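Side-chain contacts in phosphatidylserine synthase (Haemophilus influenzae, PDB 3HSI), which belongs to the phospholipase D superfamily and carries two phospholipase D-type sequence regions within a single chain: residues C[91-94]-C[95-98]; C[181-184]-C[185-189]; C[190-193]-C[194-198]; C[220-223]-C[224-228]. All blocks are in the same frame, centred on the assembly; numbering follows the deposited sequence.

Interaction 1: C[91-94]-C[95-98]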
loop_
_atom_site.group_PDB
_atom_site.type_symbol
_atom_site.label_atom_id
_atom_site.label_comp_id
_atom_site.label_asym_id
_atom_site.label_seq_id
_atom_site.Cartn_x
_atom_site.Cartn_y
_atom_site.Cartn_z
ATOM N N TRP C 91 1.841 -15.857 -8.483
ATOM C CA TRP C 91 1.311 -16.838 -7.555
ATOM C C TRP C 91 -0.195 -16.653 -7.252
ATOM O O TRP C 91 -0.938 -17.615 -7.368
ATOM C CB TRP C 91 2.124 -16.781 -6.287
ATOM C CG TRP C 91 1.530 -17.429 -5.089
ATOM C CD1 TRP C 91 0.796 -16.814 -4.082
ATOM C CD2 TRP C 91 1.653 -18.803 -4.714
ATOM N NE1 TRP C 91 0.456 -17.734 -3.125
ATOM C CE2 TRP C 91 0.967 -18.958 -3.478
ATOM C CE3 TRP C 91 2.278 -19.915 -5.293
ATOM C CZ2 TRP C 91 0.878 -20.199 -2.814
ATOM C CZ3 TRP C 91 2.197 -21.163 -4.629
ATOM C CH2 TRP C 91 1.496 -21.281 -3.400
ATOM N N HIS C 92 -0.629 -15.440 -6.882
ATOM C CA HIS C 92 -2.049 -15.186 -6.552
ATOM C C HIS C 92 -2.964 -15.313 -7.792
ATOM O O HIS C 92 -4.022 -15.937 -7.755
ATOM C CB HIS C 92 -2.232 -13.787 -5.966
ATOM C CG HIS C 92 -1.391 -13.508 -4.764
ATOM N ND1 HIS C 92 -1.676 -14.033 -3.517
ATOM C CD2 HIS C 92 -0.293 -12.732 -4.608
ATOM C CE1 HIS C 92 -0.778 -13.605 -2.648
ATOM N NE2 HIS C 92 0.075 -12.819 -3.284
ATOM N N ARG C 93 -2.530 -14.737 -8.903
ATOM C CA ARG C 93 -3.327 -14.741 -10.117
ATOM C C ARG C 93 -3.585 -16.161 -10.608
ATOM O O ARG C 93 -4.688 -16.465 -11.078
ATOM C CB ARG C 93 -2.697 -13.835 -11.193
ATOM C CG ARG C 93 -3.438 -13.786 -12.518
ATOM C CD ARG C 93 -4.885 -13.269 -12.375
ATOM N NE ARG C 93 -5.530 -13.263 -13.688
ATOM C CZ ARG C 93 -6.005 -14.351 -14.299
ATOM N NH1 ARG C 93 -5.931 -15.554 -13.705
ATOM N NH2 ARG C 93 -6.563 -14.242 -15.502
ATOM N N ALA C 94 -2.603 -17.037 -10.441
ATOM C CA ALA C 94 -2.739 -18.432 -10.899
ATOM C C ALA C 94 -3.723 -19.290 -10.081
ATOM O O ALA C 94 -4.101 -20.373 -10.515
ATOM C CB ALA C 94 -1.357 -19.118 -10.962
ATOM N N GLN C 95 -4.133 -18.799 -8.909
ATOM C CA GLN C 95 -4.913 -19.604 -7.993
ATOM C C GLN C 95 -6.276 -19.005 -7.659
ATOM O O GLN C 95 -6.857 -19.307 -6.639
ATOM C CB GLN C 95 -4.111 -19.884 -6.723
ATOM C CG GLN C 95 -2.849 -20.679 -7.013
ATOM C CD GLN C 95 -2.010 -20.923 -5.789
ATOM O OE1 GLN C 95 -1.191 -20.083 -5.400
ATOM N NE2 GLN C 95 -2.179 -22.093 -5.187
ATOM N N ARG C 96 -6.787 -18.168 -8.535
ATOM C CA ARG C 96 -8.148 -17.690 -8.380
ATOM C C ARG C 96 -8.808 -17.662 -9.742
ATOM O O ARG C 96 -8.126 -17.697 -10.749
ATOM C CB ARG C 96 -8.165 -16.306 -7.741
ATOM C CG ARG C 96 -7.674 -15.194 -8.648
ATOM C CD ARG C 96 -7.773 -13.860 -7.936
ATOM N NE ARG C 96 -7.040 -12.791 -8.614
ATOM C CZ ARG C 96 -7.468 -12.141 -9.694
ATOM N NH1 ARG C 96 -8.620 -12.460 -10.267
ATOM N NH2 ARG C 96 -6.728 -11.177 -10.214
ATOM N N ASN C 97 -10.134 -17.623 -9.747
ATOM C CA ASN C 97 -10.934 -17.341 -10.957
ATOM C C ASN C 97 -11.094 -15.846 -11.215
ATOM O O ASN C 97 -10.613 -15.021 -10.440
ATOM C CB ASN C 97 -12.310 -17.980 -10.813
ATOM C CG ASN C 97 -12.222 -19.458 -10.624
ATOM O OD1 ASN C 97 -11.532 -20.145 -11.386
ATOM N ND2 ASN C 97 -12.896 -19.971 -9.595
ATOM N N LEU C 98 -11.779 -15.492 -12.291
ATOM C CA LEU C 98 -11.882 -14.082 -12.683
ATOM C C LEU C 98 -12.958 -13.311 -11.893
ATOM O O LEU C 98 -13.794 -13.927 -11.227
ATOM C CB LEU C 98 -12.086 -13.967 -14.198
ATOM C CG LEU C 98 -10.900 -14.466 -15.039
ATOM C CD1 LEU C 98 -11.357 -14.753 -16.468
ATOM C CD2 LEU C 98 -9.747 -13.468 -15.034
HETATM O O HOH W 1 -6.330 -18.928 -12.329
#
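Residues Trp91 to Leu98 form a turn and the extended segment after it, leaving strand 84-90 on the way to helix 107-118. At its heart is a type I beta turn with Arg93 and Ala94 at the corners. Gln95 N donates to His92 O at 3.1 Å. The turn brings Gln95 back to Trp91. The Gln95 chain is extended beyond CG and stands its amide nearly upright on one face of the indole, the planes 77° apart. One amide atom, modelled as OE1, lies 3.0 Å above the centre of the Trp91 ring system. This amide is probably turned over in the model, so the atom over the ring may well be the nitrogen, and no bond is claimed from it. Further on, Arg93 and Arg96 cross at about a right angle. Arg93 CD lies over a face of the Arg96 guanidinium, 3.5 Å from Arg96 NH2. The bend of Arg93 at chi2 (60°) turns its own guanidinium toward Leu98, whose CD2 is 3.3 Å from Arg93 NH2. Arg96 NH1 donates to Asn97 O at 3.2 Å. A water sits 2.7 Å from Arg96 O and also donates toward Arg93 O, but it has more acceptors nearby than protons. Outside the turn, Trp91 NE1 binds Thr212 OG1 and His92 NE2 binds Asn133 O. The two arginines carry like charges, with Arg93 NE 4.2 Å from Arg96 NH2. The salt bridge of Arg96 NE to Glu136 probably offsets this, as may the cation-pi contact of Arg93 with Tyr59.

Interaction 2: C[181-184]-C[185-189]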
loop_
_atom_site.group_PDB
_atom_site.type_symbol
_atom_site.label_atom_id
_atom_site.label_comp_id
_atom_site.label_asym_id
_atom_site.label_seq_id
_atom_site.Cartn_x
_atom_site.Cartn_y
_atom_site.Cartn_z
ATOM N N ALA C 181 22.607 -13.674 -27.664
ATOM C CA ALA C 181 22.984 -14.657 -26.631
ATOM C C ALA C 181 23.262 -14.041 -25.253
ATOM O O ALA C 181 22.866 -14.593 -24.220
ATOM C CB ALA C 181 24.185 -15.471 -27.104
ATOM N N GLU C 182 23.945 -12.906 -25.239
ATOM C CA GLU C 182 24.371 -12.301 -23.986
ATOM C C GLU C 182 23.158 -11.661 -23.275
ATOM O O GLU C 182 23.044 -11.735 -22.041
ATOM C CB GLU C 182 25.473 -11.258 -24.250
ATOM C CG GLU C 182 26.753 -11.444 -23.448
ATOM C CD GLU C 182 27.386 -10.097 -22.940
ATOM O OE1 GLU C 182 28.336 -9.621 -23.606
ATOM O OE2 GLU C 182 26.945 -9.531 -21.883
ATOM N N LEU C 183 22.242 -11.062 -24.042
ATOM C CA LEU C 183 20.987 -10.590 -23.449
ATOM C C LEU C 183 20.173 -11.785 -22.912
ATOM O O LEU C 183 19.656 -11.748 -21.784
ATOM C CB LEU C 183 20.124 -9.765 -24.446
ATOM C CG LEU C 183 18.813 -9.218 -23.800
ATOM C CD1 LEU C 183 19.125 -8.323 -22.629
ATOM C CD2 LEU C 183 17.892 -8.447 -24.738
ATOM N N ALA C 184 20.086 -12.851 -23.703
ATOM C CA ALA C 184 19.349 -14.023 -23.266
ATOM C C ALA C 184 19.957 -14.566 -21.971
ATOM O O ALA C 184 19.243 -14.784 -20.998
ATOM C CB ALA C 184 19.286 -15.109 -24.364
ATOM N N ASP C 185 21.273 -14.755 -21.956
ATOM C CA ASP C 185 21.950 -15.267 -20.745
ATOM C C ASP C 185 21.682 -14.345 -19.544
ATOM O O ASP C 185 21.461 -14.804 -18.457
ATOM C CB ASP C 185 23.438 -15.390 -20.972
ATOM C CG ASP C 185 23.798 -16.545 -21.899
ATOM O OD1 ASP C 185 22.922 -17.405 -22.218
ATOM O OD2 ASP C 185 24.971 -16.586 -22.322
ATOM N N SER C 186 21.645 -13.042 -19.764
ATOM C CA SER C 186 21.441 -12.097 -18.659
ATOM C C SER C 186 20.051 -12.231 -18.058
ATOM O O SER C 186 19.879 -12.117 -16.845
ATOM C CB SER C 186 21.628 -10.663 -19.158
ATOM O OG SER C 186 21.335 -9.743 -18.124
HETATM N N MSE C 187 19.060 -12.463 -18.916
HETATM C CA MSE C 187 17.690 -12.569 -18.467
HETATM C C MSE C 187 17.407 -13.880 -17.675
HETATM O O MSE C 187 16.811 -13.864 -16.572
HETATM C CB MSE C 187 16.757 -12.331 -19.655
HETATM C CG MSE C 187 16.894 -10.879 -20.133
HETATM SE SE MSE C 187 15.507 -10.366 -21.372
HETATM C CE MSE C 187 14.249 -9.661 -20.028
ATOM N N VAL C 188 17.919 -14.977 -18.202
ATOM C CA VAL C 188 17.855 -16.261 -17.535
ATOM C C VAL C 188 18.624 -16.247 -16.197
ATOM O O VAL C 188 18.185 -16.852 -15.237
ATOM C CB VAL C 188 18.450 -17.360 -18.456
ATOM C CG1 VAL C 188 18.691 -18.676 -17.681
ATOM C CG2 VAL C 188 17.566 -17.530 -19.703
ATOM N N ASN C 189 19.783 -15.588 -16.159
ATOM C CA ASN C 189 20.525 -15.448 -14.913
ATOM C C ASN C 189 19.721 -14.705 -13.829
ATOM O O ASN C 189 19.703 -15.117 -12.665
ATOM C CB ASN C 189 21.877 -14.797 -15.143
ATOM C CG ASN C 189 22.880 -15.755 -15.754
ATOM O OD1 ASN C 189 22.721 -16.967 -15.695
ATOM N ND2 ASN C 189 23.940 -15.210 -16.317
#
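Ala181 and Asp185 make the first of four regular bonds that build the opening turns of alpha helix 181-195. Asp185 N donates to Ala181 O at 2.8 Å. Ser186 N reaches Glu182 O and Met187 N reaches Leu183 O, each at 3.0 Å. Val188 N meets Ala184 O almost straight, with an N-H...O angle of 178°. Met187 N also has a weak second bond to Ala184 O. The side chains follow the same spacing. Asp185 has CG opposite its carbonyl carbon (chi1 -72°), which folds the carboxylate back along the helix. Its CG is then 3.2 Å from Ala181 O. The two carboxylate oxygens lie equally far from that acceptor and, being acceptors too, do not bond to it. The carboxylate finds its partner in Arg52, through a salt bridge from OD1. On another side, Leu183 CD1 packs on CG of Met187, a selenomethionine, at 4.2 Å. Met187 CG lies 3.3 Å from Leu183 O, and the chain bends at chi3 (92°), carrying CE away from Leu183. In the next shell, Glu182 is held by Ser236 OG and Lys235 N, and the Ser186 hydroxyl is bonded to Ser233 O. Leu183 and Met187 pack on strand 391-398, while Ala184 and Val188 meet strands 52-56 and 146-148. The helix therefore joins strands that belong to two different sheets. The CG2 methyl of Val188 lies 3.5 Å from Ala184 O, the oxygen that accepts the bond from Val188 N.

Interaction 3: C[190-193]-C[194-198]; sequences FIND and YLLDF
Phe190 turns its CG away from the backbone N (chi1 179°), while Tyr194 places CG opposite its carbonyl carbon (chi1 -70°). These torsions bring the two side chains together one helical turn apart. Tyr194 CB lies over a face of the Phe190 ring, offset toward the rim, in a CH-pi contact 4.2 Å from the ring centroid. The rings themselves are neither stacked nor edge-to-face. Their planes are 39° apart and their centroids 5.7 Å. The closest ring atoms are Phe190 CD1 and Tyr194 CD2, at 3.7 Å. Leu195 adds its CG to the Phe190 ring, 3.8 Å from CE2. Beneath these side chains the helix widens into a pi-type turn. Phe190 O accepts two bonds, from Tyr194 N at 2.7 Å and from Leu195 N at 3.2 Å, so two donors grip one oxygen. The wider spacing continues with Leu196 N, which donates to Ile191 O at 2.8 Å. It also brings Leu196 CG to within 4.2 Å of Ile191 CG2, five residues back. Helix 181-195 ends here. Leu196 is the centre of an inverse gamma turn, in which Asp197 N makes a weak bond to Leu195 O. The surroundings continue the packing. Phe190 stacks on Tyr232 and meets Phe250, and Asn192 ND2 is bonded to Tyr54 OH. Ile191 and Leu195 rest on strands 52-56 and 84-90, with Leu196 also on the latter. Tyr194 and Leu195 face Leu226 of helix 216-229, which places the helix end between that helix and the sheet.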
loop_
_atom_site.group_PDB
_atom_site.type_symbol
_atom_site.label_atom_id
_atom_site.label_comp_id
_atom_site.label_asym_id
_atom_site.label_seq_id
_atom_site.Cartn_x
_atom_site.Cartn_y
_atom_site.Cartn_z
ATOM N N PHE C 190 19.031 -13.647 -14.232
ATOM C CA PHE C 190 18.188 -12.865 -13.307
ATOM C C PHE C 190 17.103 -13.753 -12.722
ATOM O O PHE C 190 16.826 -13.745 -11.505
ATOM C CB PHE C 190 17.563 -11.643 -14.027
ATOM C CG PHE C 190 16.664 -10.823 -13.143
ATOM C CD1 PHE C 190 17.196 -9.960 -12.198
ATOM C CD2 PHE C 190 15.283 -10.971 -13.201
ATOM C CE1 PHE C 190 16.353 -9.224 -11.342
ATOM C CE2 PHE C 190 14.430 -10.232 -12.335
ATOM C CZ PHE C 190 14.967 -9.369 -11.423
ATOM N N ILE C 191 16.498 -14.538 -13.606
ATOM C CA ILE C 191 15.411 -15.418 -13.236
ATOM C C ILE C 191 15.907 -16.442 -12.234
ATOM O O ILE C 191 15.314 -16.586 -11.163
ATOM C CB ILE C 191 14.780 -16.092 -14.469
ATOM C CG1 ILE C 191 13.990 -15.029 -15.271
ATOM C CG2 ILE C 191 13.888 -17.261 -14.060
ATOM C CD1 ILE C 191 13.593 -15.520 -16.631
ATOM N N ASN C 192 17.005 -17.123 -12.572
ATOM C CA ASN C 192 17.558 -18.129 -11.689
ATOM C C ASN C 192 18.071 -17.526 -10.392
ATOM O O ASN C 192 17.741 -18.031 -9.329
ATOM C CB ASN C 192 18.701 -18.899 -12.354
ATOM C CG ASN C 192 18.222 -20.073 -13.158
ATOM O OD1 ASN C 192 17.926 -21.126 -12.601
ATOM N ND2 ASN C 192 18.179 -19.922 -14.476
ATOM N N ASP C 193 18.855 -16.449 -10.495
ATOM C CA ASP C 193 19.528 -15.825 -9.354
ATOM C C ASP C 193 18.603 -15.046 -8.457
ATOM O O ASP C 193 18.800 -15.063 -7.250
ATOM C CB ASP C 193 20.653 -14.871 -9.796
ATOM C CG ASP C 193 21.806 -15.590 -10.471
ATOM O OD1 ASP C 193 21.796 -16.842 -10.567
ATOM O OD2 ASP C 193 22.745 -14.903 -10.925
ATOM N N TYR C 194 17.628 -14.339 -9.031
ATOM C CA TYR C 194 16.779 -13.454 -8.229
ATOM C C TYR C 194 15.295 -13.829 -8.120
ATOM O O TYR C 194 14.734 -13.798 -7.027
ATOM C CB TYR C 194 16.924 -12.005 -8.694
ATOM C CG TYR C 194 18.277 -11.431 -8.346
ATOM C CD1 TYR C 194 18.606 -11.155 -7.011
ATOM C CD2 TYR C 194 19.230 -11.190 -9.332
ATOM C CE1 TYR C 194 19.848 -10.671 -6.661
ATOM C CE2 TYR C 194 20.503 -10.672 -8.993
ATOM C CZ TYR C 194 20.797 -10.434 -7.654
ATOM O OH TYR C 194 22.013 -9.936 -7.287
ATOM N N LEU C 195 14.656 -14.174 -9.231
ATOM C CA LEU C 195 13.224 -14.455 -9.187
ATOM C C LEU C 195 12.914 -15.783 -8.534
ATOM O O LEU C 195 12.045 -15.843 -7.685
ATOM C CB LEU C 195 12.575 -14.391 -10.576
ATOM C CG LEU C 195 12.199 -13.016 -11.087
ATOM C CD1 LEU C 195 11.413 -13.161 -12.396
ATOM C CD2 LEU C 195 11.377 -12.262 -10.048
ATOM N N LEU C 196 13.624 -16.836 -8.960
ATOM C CA LEU C 196 13.415 -18.184 -8.480
ATOM C C LEU C 196 14.034 -18.466 -7.119
ATOM O O LEU C 196 14.888 -19.328 -6.990
ATOM C CB LEU C 196 13.973 -19.200 -9.480
ATOM C CG LEU C 196 13.152 -19.656 -10.673
ATOM C CD1 LEU C 196 13.892 -20.836 -11.299
ATOM C CD2 LEU C 196 11.767 -20.076 -10.221
ATOM N N ASP C 197 13.584 -17.774 -6.090
ATOM C CA ASP C 197 13.969 -18.133 -4.739
ATOM C C ASP C 197 12.944 -19.078 -4.107
ATOM O O ASP C 197 11.812 -18.683 -3.762
ATOM C CB ASP C 197 14.134 -16.873 -3.900
ATOM C CG ASP C 197 14.479 -17.178 -2.460
ATOM O OD1 ASP C 197 14.739 -18.353 -2.118
ATOM O OD2 ASP C 197 14.474 -16.229 -1.644
ATOM N N PHE C 198 13.368 -20.315 -3.894
ATOM C CA PHE C 198 12.460 -21.353 -3.457
ATOM C C PHE C 198 12.006 -21.282 -1.994
ATOM O O PHE C 198 11.189 -22.066 -1.566
ATOM C CB PHE C 198 12.984 -22.750 -3.859
ATOM C CG PHE C 198 13.030 -22.948 -5.364
ATOM C CD1 PHE C 198 11.855 -22.997 -6.108
ATOM C CD2 PHE C 198 14.253 -23.072 -6.038
ATOM C CE1 PHE C 198 11.901 -23.175 -7.526
ATOM C CE2 PHE C 198 14.305 -23.240 -7.421
ATOM C CZ PHE C 198 13.127 -23.296 -8.161
#

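Interaction 4: C[220-223]-C[224-228]; sequences RAYR and KDLAQ
Tyr222 and Leu226 lie side by side on alpha helix 216-229, pointing the same way. Both have CG opposite the backbone N, with chi1 169° in Tyr222 and -174° in Leu226. Leu226 CD2 lies beside the far end of the tyrosine, 4.1 Å from Tyr222 CZ. It meets the ring obliquely. The Tyr222 hydroxyl is bonded to Leu195 O, on helix 181-195, which probably holds the phenol at its polar end. Leu226 packs on Tyr194 and Leu195 of that helix and on strand 245-252. Arg223 takes a different course. Its chain is extended from CG to NE, and NH1 reaches two backbone oxygens, those of Ile132 and Leu389. Arg220 and Lys224 occupy another side, where they pack on Ala254 and Ser255 of the second subunit. Regular i to i+4 bonds join residues 220-223 to 224-228. Lys224 N donates to Arg220 O at 3.1 Å, Asp225 N to Ala221 O at 3.0 Å and Leu226 N to Tyr222 O at 2.9 Å. The last is Ala227 N to Arg223 O, at 2.8 Å. Ala227 CB is also close to that carbonyl, 3.3 Å from Arg223 O.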
loop_
_atom_site.group_PDB
_atom_site.type_symbol
_atom_site.label_atom_id
_atom_site.label_comp_id
_atom_site.label_asym_id
_atom_site.label_seq_id
_atom_site.Cartn_x
_atom_site.Cartn_y
_atom_site.Cartn_z
ATOM N N ARG C 220 7.231 -11.980 2.544
ATOM C CA ARG C 220 7.774 -10.728 3.035
ATOM C C ARG C 220 9.283 -10.632 2.861
ATOM O O ARG C 220 9.759 -9.703 2.242
ATOM C CB ARG C 220 7.435 -10.521 4.526
ATOM C CG ARG C 220 6.410 -9.469 4.792
ATOM C CD ARG C 220 6.338 -9.105 6.311
ATOM N NE ARG C 220 5.878 -10.240 7.115
ATOM C CZ ARG C 220 4.621 -10.685 7.140
ATOM N NH1 ARG C 220 4.311 -11.740 7.880
ATOM N NH2 ARG C 220 3.671 -10.071 6.432
ATOM N N ALA C 221 10.036 -11.561 3.444
ATOM C CA ALA C 221 11.492 -11.596 3.261
ATOM C C ALA C 221 11.918 -11.667 1.777
ATOM O O ALA C 221 12.916 -11.080 1.361
ATOM C CB ALA C 221 12.101 -12.774 4.038
ATOM N N TYR C 222 11.168 -12.386 0.976
ATOM C CA TYR C 222 11.518 -12.474 -0.447
ATOM C C TYR C 222 11.346 -11.138 -1.157
ATOM O O TYR C 222 12.174 -10.773 -1.966
ATOM C CB TYR C 222 10.630 -13.486 -1.114
ATOM C CG TYR C 222 10.673 -13.539 -2.608
ATOM C CD1 TYR C 222 11.782 -14.032 -3.274
ATOM C CD2 TYR C 222 9.542 -13.179 -3.364
ATOM C CE1 TYR C 222 11.784 -14.137 -4.686
ATOM C CE2 TYR C 222 9.527 -13.293 -4.741
ATOM C CZ TYR C 222 10.644 -13.783 -5.401
ATOM O OH TYR C 222 10.624 -13.895 -6.778
ATOM N N ARG C 223 10.251 -10.438 -0.859
ATOM C CA ARG C 223 9.939 -9.175 -1.538
ATOM C C ARG C 223 11.035 -8.199 -1.168
ATOM O O ARG C 223 11.632 -7.564 -2.031
ATOM C CB ARG C 223 8.570 -8.616 -1.089
ATOM C CG ARG C 223 8.223 -7.246 -1.650
ATOM C CD ARG C 223 6.858 -6.724 -1.105
ATOM N NE ARG C 223 6.647 -5.325 -1.493
ATOM C CZ ARG C 223 6.099 -4.916 -2.632
ATOM N NH1 ARG C 223 5.671 -5.774 -3.542
ATOM N NH2 ARG C 223 6.020 -3.626 -2.878
ATOM N N LYS C 224 11.298 -8.102 0.131
ATOM C CA LYS C 224 12.301 -7.187 0.641
ATOM C C LYS C 224 13.677 -7.433 0.016
ATOM O O LYS C 224 14.363 -6.499 -0.381
ATOM C CB LYS C 224 12.363 -7.285 2.153
ATOM C CG LYS C 224 12.928 -6.045 2.799
ATOM C CD LYS C 224 12.530 -6.044 4.247
ATOM C CE LYS C 224 13.580 -5.420 5.109
ATOM N NZ LYS C 224 14.646 -6.411 5.316
ATOM N N ASP C 225 14.055 -8.694 -0.097
ATOM C CA ASP C 225 15.337 -9.039 -0.687
ATOM C C ASP C 225 15.380 -8.697 -2.176
ATOM O O ASP C 225 16.342 -8.113 -2.648
ATOM C CB ASP C 225 15.665 -10.529 -0.446
ATOM C CG ASP C 225 17.097 -10.893 -0.842
ATOM O OD1 ASP C 225 18.038 -10.136 -0.539
ATOM O OD2 ASP C 225 17.304 -11.953 -1.448
ATOM N N LEU C 226 14.331 -9.042 -2.907
ATOM C CA LEU C 226 14.288 -8.785 -4.345
ATOM C C LEU C 226 14.264 -7.276 -4.657
ATOM O O LEU C 226 14.965 -6.801 -5.558
ATOM C CB LEU C 226 13.079 -9.485 -4.939
ATOM C CG LEU C 226 12.923 -9.463 -6.463
ATOM C CD1 LEU C 226 14.064 -10.182 -7.158
ATOM C CD2 LEU C 226 11.606 -10.088 -6.796
ATOM N N ALA C 227 13.484 -6.523 -3.866
ATOM C CA ALA C 227 13.370 -5.090 -4.025
ATOM C C ALA C 227 14.742 -4.441 -3.831
ATOM O O ALA C 227 15.106 -3.522 -4.552
ATOM C CB ALA C 227 12.363 -4.499 -3.009
ATOM N N GLN C 228 15.513 -4.902 -2.854
ATOM C CA GLN C 228 16.786 -4.237 -2.632
ATOM C C GLN C 228 17.925 -4.777 -3.482
ATOM O O GLN C 228 18.869 -4.051 -3.752
ATOM C CB GLN C 228 17.148 -4.181 -1.143
ATOM C CG GLN C 228 17.653 -5.433 -0.523
ATOM C CD GLN C 228 18.150 -5.170 0.916
ATOM O OE1 GLN C 228 18.261 -4.010 1.331
ATOM N NE2 GLN C 228 18.439 -6.238 1.673
#

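From the N terminus the four contacts follow in series; none nests in or crosses another. Each is local, so none closes a long loop. Interaction 1 shapes the turn after strand 84-90 and touches none of the others. Its nearest atoms to interaction 4 are about 8 Å away. Interactions 2 and 3 adjoin along helix 181-195, with centres 13 Å apart. Interaction 2 is at the helix start and interaction 3 at its end. Interaction 4 lies on helix 216-229 and meets interaction 3 through the tyrosine hydroxyl and side-chain packing. Together these two contacts tie the helices to each other.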